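Local coordinates for carbohydrate-binding protein (Flavonifractor plautii, PDB 6N1B) that probably removes the acetyl group from the N-acetylgalactosamine of the A blood antigen, and holds the blood group B trisaccharide in this crystal, at residues R68-Y73 with P86-S91; E101-P106 with V159-P164. One frame throughout, in Å; residues are numbered along the deposited sequence.

Contact 1 (R68-Y73 with P86-S91); sequences RYWAVY and PSIVAS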
loop_
_atom_site.group_PDB
_atom_site.type_symbol
_atom_site.label_atom_id
_atom_site.label_comp_id
_atom_site.label_asym_id
_atom_site.label_seq_id
_atom_site.Cartn_x
_atom_site.Cartn_y
_atom_site.Cartn_z
ATOM N N ARG A 68 -2.768 14.662 11.247
ATOM C CA ARG A 68 -3.656 14.524 10.114
ATOM C C ARG A 68 -3.166 13.442 9.123
ATOM O O ARG A 68 -3.965 12.986 8.275
ATOM C CB ARG A 68 -3.783 15.856 9.286
ATOM C CG ARG A 68 -4.536 16.899 10.065
ATOM C CD ARG A 68 -4.749 18.122 9.101
ATOM N NE ARG A 68 -5.048 19.346 9.820
ATOM C CZ ARG A 68 -5.454 20.461 9.174
ATOM N NH1 ARG A 68 -5.640 20.451 7.829
ATOM N NH2 ARG A 68 -5.594 21.569 9.895
ATOM N N TYR A 69 -1.896 12.994 9.211
ATOM C CA TYR A 69 -1.363 11.955 8.317
ATOM C C TYR A 69 -0.965 10.785 9.155
ATOM O O TYR A 69 -0.208 10.866 10.147
ATOM C CB TYR A 69 -0.157 12.415 7.578
ATOM C CG TYR A 69 -0.319 13.621 6.704
ATOM C CD1 TYR A 69 -0.323 14.922 7.200
ATOM C CD2 TYR A 69 -0.368 13.560 5.289
ATOM C CE1 TYR A 69 -0.358 16.041 6.387
ATOM C CE2 TYR A 69 -0.376 14.616 4.461
ATOM C CZ TYR A 69 -0.384 15.881 5.018
ATOM O OH TYR A 69 -0.348 16.981 4.178
ATOM N N TRP A 70 -1.416 9.585 8.716
ATOM C CA TRP A 70 -1.061 8.284 9.346
ATOM C C TRP A 70 -0.611 7.357 8.241
ATOM O O TRP A 70 -1.290 7.358 7.175
ATOM C CB TRP A 70 -2.237 7.702 10.108
ATOM C CG TRP A 70 -2.464 8.489 11.379
ATOM C CD1 TRP A 70 -3.108 9.701 11.535
ATOM C CD2 TRP A 70 -1.902 8.151 12.656
ATOM N NE1 TRP A 70 -2.946 10.118 12.824
ATOM C CE2 TRP A 70 -2.252 9.197 13.557
ATOM C CE3 TRP A 70 -1.178 7.081 13.156
ATOM C CZ2 TRP A 70 -1.838 9.191 14.905
ATOM C CZ3 TRP A 70 -0.819 7.047 14.501
ATOM C CH2 TRP A 70 -1.153 8.092 15.337
ATOM N N ALA A 71 0.448 6.585 8.445
ATOM C CA ALA A 71 0.885 5.659 7.442
ATOM C C ALA A 71 1.167 4.319 8.093
ATOM O O ALA A 71 1.757 4.224 9.171
ATOM C CB ALA A 71 2.097 6.175 6.657
ATOM N N VAL A 72 0.827 3.253 7.340
ATOM C CA VAL A 72 1.346 1.905 7.631
ATOM C C VAL A 72 2.318 1.521 6.516
ATOM O O VAL A 72 2.177 2.014 5.387
ATOM C CB VAL A 72 0.174 0.915 7.769
ATOM C CG1 VAL A 72 -0.594 0.695 6.431
ATOM C CG2 VAL A 72 0.641 -0.453 8.397
ATOM N N TYR A 73 3.306 0.723 6.831
ATOM C CA TYR A 73 4.297 0.360 5.857
ATOM C C TYR A 73 5.001 -0.897 6.378
ATOM O O TYR A 73 4.766 -1.364 7.504
ATOM C CB TYR A 73 5.336 1.506 5.657
ATOM C CG TYR A 73 6.129 1.853 6.889
ATOM C CD1 TYR A 73 5.546 2.564 7.953
ATOM C CD2 TYR A 73 7.396 1.422 7.066
ATOM C CE1 TYR A 73 6.227 2.804 9.094
ATOM C CE2 TYR A 73 8.112 1.668 8.266
ATOM C CZ TYR A 73 7.497 2.382 9.227
ATOM O OH TYR A 73 8.170 2.665 10.410
ATOM N N PRO A 86 4.214 -5.088 9.445
ATOM C CA PRO A 86 3.469 -3.801 9.541
ATOM C C PRO A 86 3.937 -2.908 10.681
ATOM O O PRO A 86 4.043 -3.344 11.824
ATOM C CB PRO A 86 2.018 -4.246 9.700
ATOM C CG PRO A 86 1.985 -5.521 8.945
ATOM C CD PRO A 86 3.344 -6.185 9.143
ATOM N N SER A 87 4.200 -1.656 10.313
ATOM C CA SER A 87 4.738 -0.612 11.154
ATOM C C SER A 87 3.922 0.663 10.900
ATOM O O SER A 87 3.418 0.872 9.793
ATOM C CB SER A 87 6.226 -0.423 10.819
ATOM O OG SER A 87 6.988 -1.588 11.163
ATOM N N ILE A 88 3.857 1.517 11.945
ATOM C CA ILE A 88 3.046 2.748 11.871
ATOM C C ILE A 88 3.927 3.989 12.130
ATOM O O ILE A 88 4.784 3.980 13.069
ATOM C CB ILE A 88 1.942 2.695 12.933
ATOM C CG1 ILE A 88 0.944 1.581 12.638
ATOM C CG2 ILE A 88 1.239 4.037 13.207
ATOM C CD1 ILE A 88 -0.010 1.899 11.489
ATOM N N VAL A 89 3.657 5.029 11.339
ATOM C CA VAL A 89 4.173 6.363 11.640
ATOM C C VAL A 89 3.004 7.358 11.447
ATOM O O VAL A 89 1.972 7.063 10.821
ATOM C CB VAL A 89 5.397 6.749 10.779
ATOM C CG1 VAL A 89 6.652 6.070 11.297
ATOM C CG2 VAL A 89 5.165 6.491 9.302
ATOM N N ALA A 90 3.209 8.590 11.920
ATOM C CA ALA A 90 2.327 9.698 11.787
ATOM C C ALA A 90 3.084 10.969 11.396
ATOM O O ALA A 90 4.329 10.998 11.586
ATOM C CB ALA A 90 1.456 9.947 13.036
ATOM N N SER A 91 2.366 11.969 10.859
ATOM C CA SER A 91 2.996 13.170 10.420
ATOM C C SER A 91 2.026 14.295 10.460
ATOM O O SER A 91 0.816 14.094 10.287
ATOM C CB SER A 91 3.519 12.927 8.949
ATOM O OG SER A 91 4.137 14.076 8.473
#

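Contact 2 (E101-P106 with V159-P164); sequences EGLSNP and VHWGVP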
loop_
_atom_site.group_PDB
_atom_site.type_symbol
_atom_site.label_atom_id
_atom_site.label_comp_id
_atom_site.label_asym_id
_atom_site.label_seq_id
_atom_site.Cartn_x
_atom_site.Cartn_y
_atom_site.Cartn_z
ATOM N N GLU A 101 4.296 8.684 20.384
ATOM C CA GLU A 101 4.851 8.401 21.715
ATOM C C GLU A 101 4.122 7.219 22.297
ATOM O O GLU A 101 2.854 7.122 22.308
ATOM C CB GLU A 101 4.614 9.568 22.594
ATOM C CG GLU A 101 5.143 9.275 23.987
ATOM C CD GLU A 101 5.445 10.530 24.770
ATOM O OE1 GLU A 101 4.559 11.418 24.885
ATOM O OE2 GLU A 101 6.602 10.582 25.270
ATOM N N GLY A 102 4.890 6.269 22.723
ATOM C CA GLY A 102 4.412 5.019 23.271
ATOM C C GLY A 102 4.277 3.879 22.295
ATOM O O GLY A 102 4.109 2.731 22.747
ATOM N N LEU A 103 4.323 4.148 20.982
ATOM C CA LEU A 103 4.160 3.049 20.000
ATOM C C LEU A 103 5.456 2.273 19.850
ATOM O O LEU A 103 6.515 2.864 19.802
ATOM C CB LEU A 103 3.793 3.664 18.690
ATOM C CG LEU A 103 3.574 2.573 17.595
ATOM C CD1 LEU A 103 2.282 2.624 16.921
ATOM C CD2 LEU A 103 4.644 2.611 16.688
ATOM N N SER A 104 5.338 0.946 19.813
ATOM C CA SER A 104 6.420 0.026 19.529
ATOM C C SER A 104 6.240 -0.676 18.223
ATOM O O SER A 104 5.321 -1.529 18.050
ATOM C CB SER A 104 6.437 -1.077 20.663
ATOM O OG SER A 104 7.446 -2.031 20.415
ATOM N N ASN A 105 7.068 -0.328 17.224
ATOM C CA ASN A 105 7.035 -0.995 15.913
ATOM C C ASN A 105 7.924 -2.273 15.972
ATOM O O ASN A 105 8.938 -2.292 16.693
ATOM C CB ASN A 105 7.524 -0.039 14.839
ATOM C CG ASN A 105 6.414 0.824 14.344
ATOM O OD1 ASN A 105 5.267 0.363 14.124
ATOM N ND2 ASN A 105 6.721 2.119 14.041
ATOM N N PRO A 106 7.581 -3.278 15.218
ATOM C CA PRO A 106 6.368 -3.355 14.349
ATOM C C PRO A 106 5.115 -3.598 15.235
ATOM O O PRO A 106 5.187 -4.152 16.327
ATOM C CB PRO A 106 6.706 -4.522 13.438
ATOM C CG PRO A 106 7.484 -5.447 14.306
ATOM C CD PRO A 106 8.335 -4.525 15.193
ATOM N N VAL A 159 -1.577 4.340 19.169
ATOM C CA VAL A 159 -0.458 3.744 19.874
ATOM C C VAL A 159 -0.559 2.223 20.009
ATOM O O VAL A 159 0.401 1.452 19.833
ATOM C CB VAL A 159 -0.297 4.442 21.315
ATOM C CG1 VAL A 159 0.744 3.757 22.148
ATOM C CG2 VAL A 159 -0.046 5.903 21.165
ATOM N N HIS A 160 -1.784 1.754 20.374
ATOM C CA HIS A 160 -2.069 0.357 20.567
ATOM C C HIS A 160 -2.958 -0.161 19.413
ATOM O O HIS A 160 -4.004 0.447 19.159
ATOM C CB HIS A 160 -2.790 0.183 21.916
ATOM C CG HIS A 160 -1.999 0.716 23.034
ATOM N ND1 HIS A 160 -2.300 1.946 23.576
ATOM C CD2 HIS A 160 -0.973 0.216 23.691
ATOM C CE1 HIS A 160 -1.464 2.183 24.583
ATOM N NE2 HIS A 160 -0.588 1.179 24.630
ATOM N N TRP A 161 -2.482 -1.243 18.771
ATOM C CA TRP A 161 -3.115 -1.746 17.576
ATOM C C TRP A 161 -3.431 -3.237 17.769
ATOM O O TRP A 161 -2.504 -4.030 18.008
ATOM C CB TRP A 161 -2.079 -1.626 16.391
ATOM C CG TRP A 161 -1.803 -0.167 16.099
ATOM C CD1 TRP A 161 -0.961 0.698 16.790
ATOM C CD2 TRP A 161 -2.354 0.590 15.009
ATOM N NE1 TRP A 161 -1.038 1.945 16.217
ATOM C CE2 TRP A 161 -1.882 1.946 15.115
ATOM C CE3 TRP A 161 -3.289 0.323 13.981
ATOM C CZ2 TRP A 161 -2.330 2.980 14.287
ATOM C CZ3 TRP A 161 -3.677 1.322 13.161
ATOM C CH2 TRP A 161 -3.204 2.680 13.301
ATOM N N GLY A 162 -4.727 -3.578 17.668
ATOM C CA GLY A 162 -5.112 -4.938 17.982
ATOM C C GLY A 162 -6.605 -5.172 17.813
ATOM O O GLY A 162 -7.229 -4.763 16.838
ATOM N N VAL A 163 -7.134 -5.895 18.769
ATOM C CA VAL A 163 -8.523 -6.337 18.724
ATOM C C VAL A 163 -9.370 -5.521 19.704
ATOM O O VAL A 163 -9.061 -5.532 20.918
ATOM C CB VAL A 163 -8.611 -7.849 19.090
ATOM C CG1 VAL A 163 -10.080 -8.332 19.004
ATOM C CG2 VAL A 163 -7.755 -8.631 18.087
ATOM N N PRO A 164 -10.349 -4.794 19.204
ATOM C CA PRO A 164 -11.178 -3.953 20.140
ATOM C C PRO A 164 -11.745 -4.788 21.278
ATOM O O PRO A 164 -12.222 -5.921 21.095
ATOM C CB PRO A 164 -12.277 -3.399 19.235
ATOM C CG PRO A 164 -11.606 -3.318 17.851
ATOM C CD PRO A 164 -10.795 -4.634 17.799
HETATM O O HOH W 1 2.553 -0.187 20.144
#

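Contact 1 (R68-Y73 with P86-S91)
Tyr-73 lies across Ser-87 where strands 69-73 and 87-91 pair antiparallel, on the face of the hairpin that it shares with Val-89. From CB, with CG set between the backbone N and the carbonyl carbon (chi1 62°), the ring swings toward the neighbouring strand. CG itself is only at the limit of contact with Ser-87 O, but the next atom, CD1, comes 3.3 Å from Ser-87 O. CE1 then lies 3.8 Å from Val-89 CG2, and CZ sits 3.5 Å from Ser-87 CB, the methylene that presses on the ring face in a CH-pi contact, offset toward the rim; CE2 lies by the same carbon. At the tip, OH brushes Val-89 CG1 and hydrogen-bonds Pro-39 O, which fixes the end of the ring.

The other side of the sheet carries Trp-70, Val-72, Ile-88 and Ala-90. Ala-90 CB sits almost exactly over the centre of the Trp-70 six-membered ring, 3.6 Å from its centroid and 4° off the normal. Ile-88 takes the rim instead: its CG2 lies in the plane of the indole, 3.9 Å from Trp-70 CZ3, while CD1 packs against Val-72 CB. Indole NE1 turns back to its own strand and bonds Tyr-67 O.

Between these two layers run the backbone bonds, in reciprocal pairs at Tyr-69 with Ser-91, Ala-71 with Val-89 and Tyr-73 with Ser-87. The central pair is the straightest, Ala-71 N reaching Val-89 O at 2.9 Å with 170° at the hydrogen. Strand 52-60 flanks the far edge of 67-75, completing a three-stranded sheet. Polar bonding across this hairpin is thus carried by the main chain, whereas its side chains meet through apolar and CH-pi contacts and send their polar ends to partners beyond the two segments.

Contact 2 (E101-P106 with V159-P164)
A turn after strand 148-155, resembling an Asp-box, meets the loop between strands 87-91 and 116-126: Val-159 and Trp-161 of the turn pack against Glu-101, Gly-102 and Leu-103. The turn has the sequence Ser-x-Asp-Gly-x-x-Trp, with Asp-157 OD1 accepting from Val-159 N and Ser-155 OG bonded to His-160 O. Val-159 carries the largest share of the contact and uses both methyls. With CG1 anti to the backbone N (chi1 173°), that methyl rests on the main chain of Gly-102, 3.5 Å from its C atom. CG2, the other branch, comes 3.3 Å from Glu-101 O, one residue earlier in the loop.

Leu-103 answers from the opposite segment. Its CD1 reaches the five-membered part of the Trp-161 indole at a slant, 3.5 Å from NE1 and 3.8 Å from CD1, and also touches Val-159 O. This is van der Waals contact; the NE1 hydrogen is committed to Gly-158 O, a bond that ties the indole back across its own turn.

One water supplies the polar link. It accepts from Ser-104 N at 3.0 Å and donates to Val-159 O at 2.7 Å, bridging two backbone groups that do not meet directly.

The contact thereby ties the loop carrying 101-106 to the next sheet along the chain. Inward of the exposed Glu-101 and Gly-102, Trp-161 is buried against Met-132 and Ala-134 of strand 131-140, and both it and Leu-103 touch Ile-88 of strand 87-91.

Contacts 1 and 2 follow one another along the chain, their centres 11 Å apart. They join directly: Ile-88 N probably donates to Asn-105 OD1 at 2.8 Å, so the loop of contact 2 lies along the outer edge of the hairpin in contact 1, and Pro-86 O packs 3.3 Å from Pro-106 CB. Contact 1 lies nearer a bound calcium ion: the Val-72 side chain is about 7 Å from it, and strand 67-75 pairs with the strand bearing the calcium ligand Asp-56. The Pro-86 side chain is about 11 Å from the alpha-D-galactopyranose of the bound trisaccharide. Contact 2 lies at the surface. The successive antiparallel sheets are consistent with a beta-propeller.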